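Long-range contacts in pesticidal crystal protein Cry2Aa (Bacillus thuringiensis serovar kurstaki, PDB 1I5P), which promotes colloid-osmotic lysis by binding to midgut epithelial cells of dipteran and lepidopteran larvae: residues 309-314 with 358-363; 315-320 with 407-412; 333-338 with 394-399. All coordinates share one frame; numbering follows the deposited sequence.

In the fold
Running from the N terminus, strand 308-321 supplies first 309-314 and then 315-320, and strand 329-342 comes back beside it carrying 333-338. Contact 1 closes the first loop, when 358-363 pairs with the start of strand 308-321. Contact 3 follows as 394-399 reaches strand 329-342, and contact 2 closes last, with 407-412 arriving at Arg315. Contact 3 is nested within the loop of contact 2, whereas contact 1 crosses both. Contacts 2 and 3 lie closest, their centres about 7 Å apart. Together they join one sheet of the middle domain to the chain around strands 397-400 and 405-407, as does the Cys362-Cys406 disulfide.

Contact 1. Residues 309-314 with 358-363; sequences SGISGT and HNFNCS
Ile311 and Cys362 hold each other through two backbone hydrogen bonds, Ile311 N to Cys362 O at 2.6 Å and Cys362 N to Ile311 O at 2.8 Å, which define an antiparallel hydrogen-bonded pair. A side-chain bond of similar length joins Ser312 OG to His358 ND1 (2.7 Å). The hydroxyl lies in the plane of the imidazole, at its edge, and reaches it because OG sits between the backbone N and the carbonyl carbon (chi1 72°). With NE2 bonded to Ser337 OG, both ring nitrogens have partners, which fixes the rotation of the imidazole. Gly313 N adds a longer bond to Phe360 O, and Gly313 O receives a weak one from Asn359 N. Asn359 ND2 is hydrogen-bonded to Arg315 O.

Gly313 is sandwiched between aromatic residues of the other segment. Its CA stands 3.5 Å from the centroid of the His358 ring, 20° off the normal, a CH-pi contact over the face, while its N lies over a face of Phe360, offset toward the rim. Gly310 and Ser363 form a non-hydrogen-bonded pair, with their CA atoms 3.6 Å apart. Farther out, Ile311 CG1 packs on Cys362 CB at 3.9 Å.

The strand axes run at 161°. On its other side strand 308-321 pairs with strand 329-342, where Ser309 and Gly310 both face Asn341 in a classic beta bulge. The antiparallel pairing of 360-363 with 308-321 is part of a sheet of the beta-prism middle domain of this three-domain delta-endotoxin, and here the Cys362-Cys406 disulfide links its edge strand to strand 405-407.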
loop_
_atom_site.group_PDB
_atom_site.type_symbol
_atom_site.label_atom_id
_atom_site.label_comp_id
_atom_site.label_asym_id
_atom_site.label_seq_id
_atom_site.Cartn_x
_atom_site.Cartn_y
_atom_site.Cartn_z
ATOM N N SER A 309 13.002 -14.281 3.188
ATOM C CA SER A 309 13.718 -15.401 2.595
ATOM C C SER A 309 12.795 -16.595 2.381
ATOM O O SER A 309 12.816 -17.227 1.326
ATOM C CB SER A 309 14.878 -15.813 3.501
ATOM O OG SER A 309 15.562 -16.925 2.956
ATOM N N GLY A 310 11.988 -16.897 3.392
ATOM C CA GLY A 310 11.076 -18.020 3.295
ATOM C C GLY A 310 10.404 -18.356 4.613
ATOM O O GLY A 310 10.279 -17.510 5.495
ATOM N N ILE A 311 9.962 -19.597 4.752
ATOM C CA ILE A 311 9.313 -20.027 5.982
ATOM C C ILE A 311 9.701 -21.456 6.302
ATOM O O ILE A 311 10.187 -22.193 5.441
ATOM C CB ILE A 311 7.762 -19.999 5.872
ATOM C CG1 ILE A 311 7.304 -21.038 4.843
ATOM C CG2 ILE A 311 7.275 -18.608 5.471
ATOM C CD1 ILE A 311 5.820 -21.339 4.890
ATOM N N SER A 312 9.491 -21.832 7.553
ATOM C CA SER A 312 9.745 -23.190 8.007
ATOM C C SER A 312 8.467 -23.532 8.754
ATOM O O SER A 312 7.761 -22.637 9.220
ATOM C CB SER A 312 10.950 -23.255 8.954
ATOM O OG SER A 312 10.649 -22.686 10.217
ATOM N N GLY A 313 8.147 -24.813 8.853
ATOM C CA GLY A 313 6.936 -25.174 9.555
ATOM C C GLY A 313 6.753 -26.663 9.711
ATOM O O GLY A 313 7.575 -27.460 9.254
ATOM N N THR A 314 5.664 -27.033 10.372
ATOM C CA THR A 314 5.346 -28.431 10.593
ATOM C C THR A 314 4.107 -28.816 9.806
ATOM O O THR A 314 3.000 -28.398 10.147
ATOM C CB THR A 314 5.061 -28.712 12.077
ATOM O OG1 THR A 314 6.138 -28.215 12.878
ATOM C CG2 THR A 314 4.899 -30.213 12.311
ATOM N N HIS A 358 9.758 -28.392 13.083
ATOM C CA HIS A 358 9.343 -28.145 11.712
ATOM C C HIS A 358 9.978 -29.175 10.786
ATOM O O HIS A 358 11.151 -29.509 10.935
ATOM C CB HIS A 358 9.738 -26.726 11.305
ATOM C CG HIS A 358 9.055 -25.665 12.110
ATOM N ND1 HIS A 358 9.343 -24.324 11.976
ATOM C CD2 HIS A 358 8.079 -25.749 13.045
ATOM C CE1 HIS A 358 8.573 -23.627 12.794
ATOM N NE2 HIS A 358 7.797 -24.469 13.453
ATOM N N ASN A 359 9.201 -29.682 9.835
ATOM C CA ASN A 359 9.694 -30.696 8.911
ATOM C C ASN A 359 9.830 -30.228 7.472
ATOM O O ASN A 359 9.892 -31.044 6.554
ATOM C CB ASN A 359 8.795 -31.937 8.953
ATOM C CG ASN A 359 7.317 -31.594 8.877
ATOM O OD1 ASN A 359 6.944 -30.453 8.614
ATOM N ND2 ASN A 359 6.467 -32.592 9.100
ATOM N N PHE A 360 9.877 -28.920 7.264
ATOM C CA PHE A 360 10.041 -28.411 5.913
ATOM C C PHE A 360 10.411 -26.934 5.915
ATOM O O PHE A 360 10.055 -26.202 6.835
ATOM C CB PHE A 360 8.765 -28.654 5.090
ATOM C CG PHE A 360 7.699 -27.609 5.280
ATOM C CD1 PHE A 360 7.670 -26.474 4.475
ATOM C CD2 PHE A 360 6.725 -27.755 6.260
ATOM C CE1 PHE A 360 6.685 -25.500 4.643
ATOM C CE2 PHE A 360 5.740 -26.789 6.437
ATOM C CZ PHE A 360 5.720 -25.659 5.626
ATOM N N ASN A 361 11.156 -26.515 4.889
ATOM C CA ASN A 361 11.588 -25.125 4.711
ATOM C C ASN A 361 11.319 -24.700 3.270
ATOM O O ASN A 361 11.844 -25.290 2.322
ATOM C CB ASN A 361 13.081 -24.958 5.019
ATOM C CG ASN A 361 13.367 -24.857 6.509
ATOM O OD1 ASN A 361 13.542 -25.870 7.186
ATOM N ND2 ASN A 361 13.408 -23.629 7.028
ATOM N N CYS A 362 10.512 -23.651 3.131
ATOM C CA CYS A 362 10.098 -23.096 1.845
ATOM C C CYS A 362 10.659 -21.680 1.689
ATOM O O CYS A 362 10.351 -20.796 2.479
ATOM C CB CYS A 362 8.570 -23.075 1.788
ATOM S SG CYS A 362 7.847 -22.120 0.399
ATOM N N SER A 363 11.530 -21.474 0.713
ATOM C CA SER A 363 12.089 -20.143 0.521
ATOM C C SER A 363 12.329 -19.911 -0.954
ATOM O O SER A 363 12.044 -20.778 -1.780
ATOM C CB SER A 363 13.413 -20.001 1.274
ATOM O OG SER A 363 14.383 -20.828 0.670
#

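Contact 2. Residues 315-320 with 407-412; sequences RLSITF and GAFSAR
Arg315 spans from strand 308-321 to the loop that follows strand 405-407, both within the beta-prism middle domain, and donates NH1 to Ala408 O at 3.2 Å. The N-H...O angle is 150°, but the donor stands 39° out of the carbonyl plane, away from the lone pairs, and the oxygen is itself tilted from the guanidinium plane. Gly407 O is as near to NH1, at 3.1 Å, yet the angle is too poor for a hydrogen bond. Two carbonyl oxygens thus approach the edge of the guanidinium, and their partial charges would probably suit the cation.

The rest of the first shell gathers round the Phe409 ring and the base of Arg315. Arg315 CB meets Ala408 CB at 4.3 Å and Phe409 CZ at 3.8 Å, so the base of the arginine rests on the loop while its chain, extended from CG to NE, carries the charged end past Ala408. Leu316 O also approaches Phe409 CZ, at 3.6 Å.

Backbone bonds of Ala408 with Glu396 and of Phe409 with Thr395 place the loop, and Phe360 packs against both Arg315 and Ala408. The Phe409 ring also meets His333, with the planes at about 50°. His333 ND1 is bonded to Ser317 OG and so positions the serine. That hydroxyl lies near the phenyl plane, at the ring edge, with OG 3.7 Å from Phe409 CE2.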
loop_
_atom_site.group_PDB
_atom_site.type_symbol
_atom_site.label_atom_id
_atom_site.label_comp_id
_atom_site.label_asym_id
_atom_site.label_seq_id
_atom_site.Cartn_x
_atom_site.Cartn_y
_atom_site.Cartn_z
ATOM N N ARG A 315 4.288 -29.599 8.749
ATOM C CA ARG A 315 3.146 -30.052 7.965
ATOM C C ARG A 315 2.875 -31.512 8.305
ATOM O O ARG A 315 3.803 -32.319 8.415
ATOM C CB ARG A 315 3.416 -29.919 6.469
ATOM C CG ARG A 315 4.562 -30.762 5.948
ATOM C CD ARG A 315 4.742 -30.488 4.471
ATOM N NE ARG A 315 6.031 -30.939 3.962
ATOM C CZ ARG A 315 6.555 -30.509 2.822
ATOM N NH1 ARG A 315 5.896 -29.621 2.087
ATOM N NH2 ARG A 315 7.731 -30.965 2.415
ATOM N N LEU A 316 1.604 -31.848 8.479
ATOM C CA LEU A 316 1.232 -33.217 8.804
ATOM C C LEU A 316 0.173 -33.767 7.856
ATOM O O LEU A 316 -0.757 -33.058 7.467
ATOM C CB LEU A 316 0.712 -33.300 10.243
ATOM C CG LEU A 316 1.680 -32.962 11.383
ATOM C CD1 LEU A 316 0.940 -33.018 12.712
ATOM C CD2 LEU A 316 2.849 -33.937 11.381
ATOM N N SER A 317 0.342 -35.034 7.484
ATOM C CA SER A 317 -0.593 -35.751 6.618
ATOM C C SER A 317 -1.007 -37.026 7.338
ATOM O O SER A 317 -0.291 -38.025 7.319
ATOM C CB SER A 317 0.052 -36.123 5.284
ATOM O OG SER A 317 -0.009 -35.049 4.364
ATOM N N ILE A 318 -2.165 -36.980 7.982
ATOM C CA ILE A 318 -2.678 -38.126 8.716
ATOM C C ILE A 318 -3.958 -38.655 8.083
ATOM O O ILE A 318 -4.890 -37.898 7.814
ATOM C CB ILE A 318 -2.962 -37.748 10.181
ATOM C CG1 ILE A 318 -1.657 -37.319 10.854
ATOM C CG2 ILE A 318 -3.591 -38.924 10.915
ATOM C CD1 ILE A 318 -1.842 -36.341 11.991
ATOM N N THR A 319 -3.989 -39.962 7.843
ATOM C CA THR A 319 -5.149 -40.610 7.248
ATOM C C THR A 319 -5.579 -41.771 8.130
ATOM O O THR A 319 -5.277 -42.924 7.825
ATOM C CB THR A 319 -4.826 -41.173 5.851
ATOM O OG1 THR A 319 -4.356 -40.121 5.001
ATOM C CG2 THR A 319 -6.067 -41.804 5.234
ATOM N N PHE A 320 -6.278 -41.481 9.223
ATOM C CA PHE A 320 -6.718 -42.549 10.113
ATOM C C PHE A 320 -7.820 -43.379 9.463
ATOM O O PHE A 320 -8.700 -42.841 8.793
ATOM C CB PHE A 320 -7.214 -41.976 11.447
ATOM C CG PHE A 320 -8.516 -41.228 11.349
ATOM C CD1 PHE A 320 -8.533 -39.839 11.315
ATOM C CD2 PHE A 320 -9.730 -41.914 11.322
ATOM C CE1 PHE A 320 -9.735 -39.139 11.261
ATOM C CE2 PHE A 320 -10.943 -41.222 11.266
ATOM C CZ PHE A 320 -10.942 -39.830 11.238
ATOM N N GLY A 407 5.816 -24.677 -0.260
ATOM C CA GLY A 407 4.865 -24.444 0.807
ATOM C C GLY A 407 4.490 -25.746 1.485
ATOM O O GLY A 407 5.128 -26.771 1.261
ATOM N N ALA A 408 3.450 -25.714 2.311
ATOM C CA ALA A 408 3.028 -26.909 3.023
ATOM C C ALA A 408 2.391 -27.938 2.101
ATOM O O ALA A 408 2.774 -29.106 2.110
ATOM C CB ALA A 408 2.065 -26.537 4.143
ATOM N N PHE A 409 1.423 -27.508 1.297
ATOM C CA PHE A 409 0.741 -28.433 0.404
ATOM C C PHE A 409 0.451 -27.853 -0.967
ATOM O O PHE A 409 0.565 -26.649 -1.186
ATOM C CB PHE A 409 -0.569 -28.903 1.037
ATOM C CG PHE A 409 -0.401 -29.511 2.398
ATOM C CD1 PHE A 409 -0.600 -28.750 3.543
ATOM C CD2 PHE A 409 -0.010 -30.838 2.533
ATOM C CE1 PHE A 409 -0.415 -29.305 4.812
ATOM C CE2 PHE A 409 0.179 -31.402 3.791
ATOM C CZ PHE A 409 -0.023 -30.632 4.933
ATOM N N SER A 410 0.054 -28.732 -1.882
ATOM C CA SER A 410 -0.260 -28.354 -3.250
ATOM C C SER A 410 -1.159 -27.132 -3.336
ATOM O O SER A 410 -2.048 -26.937 -2.506
ATOM C CB SER A 410 -0.924 -29.525 -3.968
ATOM O OG SER A 410 -0.054 -30.644 -4.000
ATOM N N ALA A 411 -0.922 -26.313 -4.355
ATOM C CA ALA A 411 -1.700 -25.099 -4.569
ATOM C C ALA A 411 -3.082 -25.391 -5.135
ATOM O O ALA A 411 -3.255 -26.282 -5.966
ATOM C CB ALA A 411 -0.955 -24.163 -5.507
ATOM N N ARG A 412 -4.060 -24.623 -4.665
ATOM C CA ARG A 412 -5.444 -24.734 -5.101
ATOM C C ARG A 412 -6.248 -23.635 -4.422
ATOM O O ARG A 412 -5.792 -23.040 -3.445
ATOM C CB ARG A 412 -6.020 -26.119 -4.765
ATOM C CG ARG A 412 -5.916 -26.534 -3.310
ATOM C CD ARG A 412 -6.445 -27.960 -3.109
ATOM N NE ARG A 412 -7.873 -28.083 -3.410
ATOM C CZ ARG A 412 -8.600 -29.174 -3.180
ATOM N NH1 ARG A 412 -8.037 -30.249 -2.647
ATOM N NH2 ARG A 412 -9.895 -29.188 -3.473
#

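Contact 3. Residues 333-338 with 394-399; sequences HSLNSA and QTESFQ
Leu335 and Gln394 make a polar link between strand 329-342 and the chain leading into strand 397-400, two parts of the beta-prism middle domain that belong to different sheets. Leu335 N donates to Gln394 OE1 at 2.9 Å, with a fairly straight N-H...O angle of 164°. At the acceptor the approach is less regular, since the nitrogen stands 55° above the amide carbonyl plane and is not placed on a lone pair. The glutamine chain, extended beyond CG, brings its amide to the backbone of the strand, where OE1 also rests 3.2 Å from Ser334 CA.

Hydrogen bonds within each segment secure the groups around this link. Gln394 NE2 donates to Glu396 OE2 at 3.0 Å, the carboxylate oxygen lying close to the amide plane, so the two ends of the amide are engaged by different segments and its rotation is restrained. Glu396 OE1 is held in turn by Leu464 N, which leaves both carboxylate oxygens with an N-H partner. In the strand, Ser334 OG donates to Asn336 OD1 in the carbonyl plane.

The backbone of Glu396 adopts positive phi where it and Ser397 both face Trp377, a G1 beta bulge; strand 397-400 starts at this step.

Apolar packing completes the contact. Leu335 has CG anti to its backbone N (chi1 173°), which carries the branched end toward the chain of Glu396, which is bent at chi2. The two side chains meet at an oblique angle, Leu335 CD2 lying 3.7 Å from Glu396 CG, while Leu335 CB sits 3.8 Å from Gln394 NE2.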
loop_
_atom_site.group_PDB
_atom_site.type_symbol
_atom_site.label_atom_id
_atom_site.label_comp_id
_atom_site.label_asym_id
_atom_site.label_seq_id
_atom_site.Cartn_x
_atom_site.Cartn_y
_atom_site.Cartn_z
ATOM N N HIS A 333 -4.610 -32.804 5.932
ATOM C CA HIS A 333 -3.311 -32.214 5.612
ATOM C C HIS A 333 -3.285 -30.857 6.302
ATOM O O HIS A 333 -3.987 -29.929 5.899
ATOM C CB HIS A 333 -3.162 -32.032 4.106
ATOM C CG HIS A 333 -3.295 -33.302 3.330
ATOM N ND1 HIS A 333 -2.378 -34.326 3.416
ATOM C CD2 HIS A 333 -4.245 -33.720 2.460
ATOM C CE1 HIS A 333 -2.756 -35.321 2.633
ATOM N NE2 HIS A 333 -3.887 -34.978 2.042
ATOM N N SER A 334 -2.475 -30.746 7.347
ATOM C CA SER A 334 -2.410 -29.512 8.110
ATOM C C SER A 334 -1.022 -28.928 8.328
ATOM O O SER A 334 -0.009 -29.621 8.210
ATOM C CB SER A 334 -3.046 -29.745 9.476
ATOM O OG SER A 334 -2.342 -30.760 10.175
ATOM N N LEU A 335 -1.005 -27.633 8.633
ATOM C CA LEU A 335 0.213 -26.896 8.949
ATOM C C LEU A 335 -0.026 -26.533 10.405
ATOM O O LEU A 335 -0.856 -25.675 10.718
ATOM C CB LEU A 335 0.347 -25.622 8.108
ATOM C CG LEU A 335 1.528 -24.727 8.508
ATOM C CD1 LEU A 335 2.838 -25.479 8.329
ATOM C CD2 LEU A 335 1.521 -23.452 7.673
ATOM N N ASN A 336 0.692 -27.211 11.289
ATOM C CA ASN A 336 0.533 -27.028 12.720
ATOM C C ASN A 336 1.378 -25.936 13.350
ATOM O O ASN A 336 1.033 -25.415 14.412
ATOM C CB ASN A 336 0.818 -28.362 13.415
ATOM C CG ASN A 336 -0.212 -29.432 13.077
ATOM O OD1 ASN A 336 -0.557 -29.638 11.911
ATOM N ND2 ASN A 336 -0.699 -30.124 14.099
ATOM N N SER A 337 2.481 -25.592 12.695
ATOM C CA SER A 337 3.389 -24.580 13.214
ATOM C C SER A 337 4.152 -23.930 12.073
ATOM O O SER A 337 4.430 -24.569 11.057
ATOM C CB SER A 337 4.378 -25.224 14.189
ATOM O OG SER A 337 5.264 -24.262 14.737
ATOM N N ALA A 338 4.507 -22.666 12.249
ATOM C CA ALA A 338 5.229 -21.958 11.210
ATOM C C ALA A 338 6.025 -20.786 11.744
ATOM O O ALA A 338 5.720 -20.234 12.800
ATOM C CB ALA A 338 4.252 -21.472 10.143
ATOM N N GLN A 394 -5.135 -27.881 3.661
ATOM C CA GLN A 394 -4.622 -26.529 3.793
ATOM C C GLN A 394 -3.713 -26.371 2.575
ATOM O O GLN A 394 -3.431 -27.351 1.878
ATOM C CB GLN A 394 -3.826 -26.372 5.095
ATOM C CG GLN A 394 -4.643 -25.793 6.247
ATOM C CD GLN A 394 -3.830 -25.642 7.520
ATOM O OE1 GLN A 394 -3.735 -26.568 8.322
ATOM N NE2 GLN A 394 -3.236 -24.470 7.709
ATOM N N THR A 395 -3.282 -25.148 2.293
ATOM C CA THR A 395 -2.395 -24.898 1.160
ATOM C C THR A 395 -1.102 -24.298 1.708
ATOM O O THR A 395 -0.095 -24.991 1.841
ATOM C CB THR A 395 -3.035 -23.922 0.138
ATOM O OG1 THR A 395 -3.717 -22.871 0.833
ATOM C CG2 THR A 395 -4.019 -24.660 -0.769
ATOM N N GLU A 396 -1.146 -23.015 2.044
ATOM C CA GLU A 396 0.008 -22.324 2.596
ATOM C C GLU A 396 1.188 -22.483 1.644
ATOM O O GLU A 396 2.253 -22.962 2.040
ATOM C CB GLU A 396 0.368 -22.911 3.967
ATOM C CG GLU A 396 -0.821 -23.234 4.876
ATOM C CD GLU A 396 -1.646 -22.014 5.271
ATOM O OE1 GLU A 396 -1.163 -20.876 5.109
ATOM O OE2 GLU A 396 -2.780 -22.197 5.759
ATOM N N SER A 397 0.989 -22.081 0.391
ATOM C CA SER A 397 2.021 -22.199 -0.634
ATOM C C SER A 397 2.392 -20.843 -1.217
ATOM O O SER A 397 1.603 -19.897 -1.170
ATOM C CB SER A 397 1.534 -23.134 -1.746
ATOM O OG SER A 397 2.446 -23.169 -2.824
ATOM N N PHE A 398 3.595 -20.750 -1.771
ATOM C CA PHE A 398 4.060 -19.498 -2.343
ATOM C C PHE A 398 4.852 -19.737 -3.619
ATOM O O PHE A 398 5.490 -20.779 -3.785
ATOM C CB PHE A 398 4.915 -18.736 -1.323
ATOM C CG PHE A 398 4.225 -18.491 -0.007
ATOM C CD1 PHE A 398 4.166 -19.493 0.958
ATOM C CD2 PHE A 398 3.597 -17.272 0.254
ATOM C CE1 PHE A 398 3.495 -19.285 2.167
ATOM C CE2 PHE A 398 2.924 -17.058 1.460
ATOM C CZ PHE A 398 2.872 -18.067 2.415
ATOM N N GLN A 399 4.803 -18.764 -4.519
ATOM C CA GLN A 399 5.501 -18.871 -5.788
ATOM C C GLN A 399 6.264 -17.577 -6.055
ATOM O O GLN A 399 5.783 -16.484 -5.754
ATOM C CB GLN A 399 4.485 -19.150 -6.895
ATOM C CG GLN A 399 5.053 -19.338 -8.278
ATOM C CD GLN A 399 3.996 -19.841 -9.238
ATOM O OE1 GLN A 399 3.502 -20.962 -9.098
ATOM N NE2 GLN A 399 3.632 -19.014 -10.208
#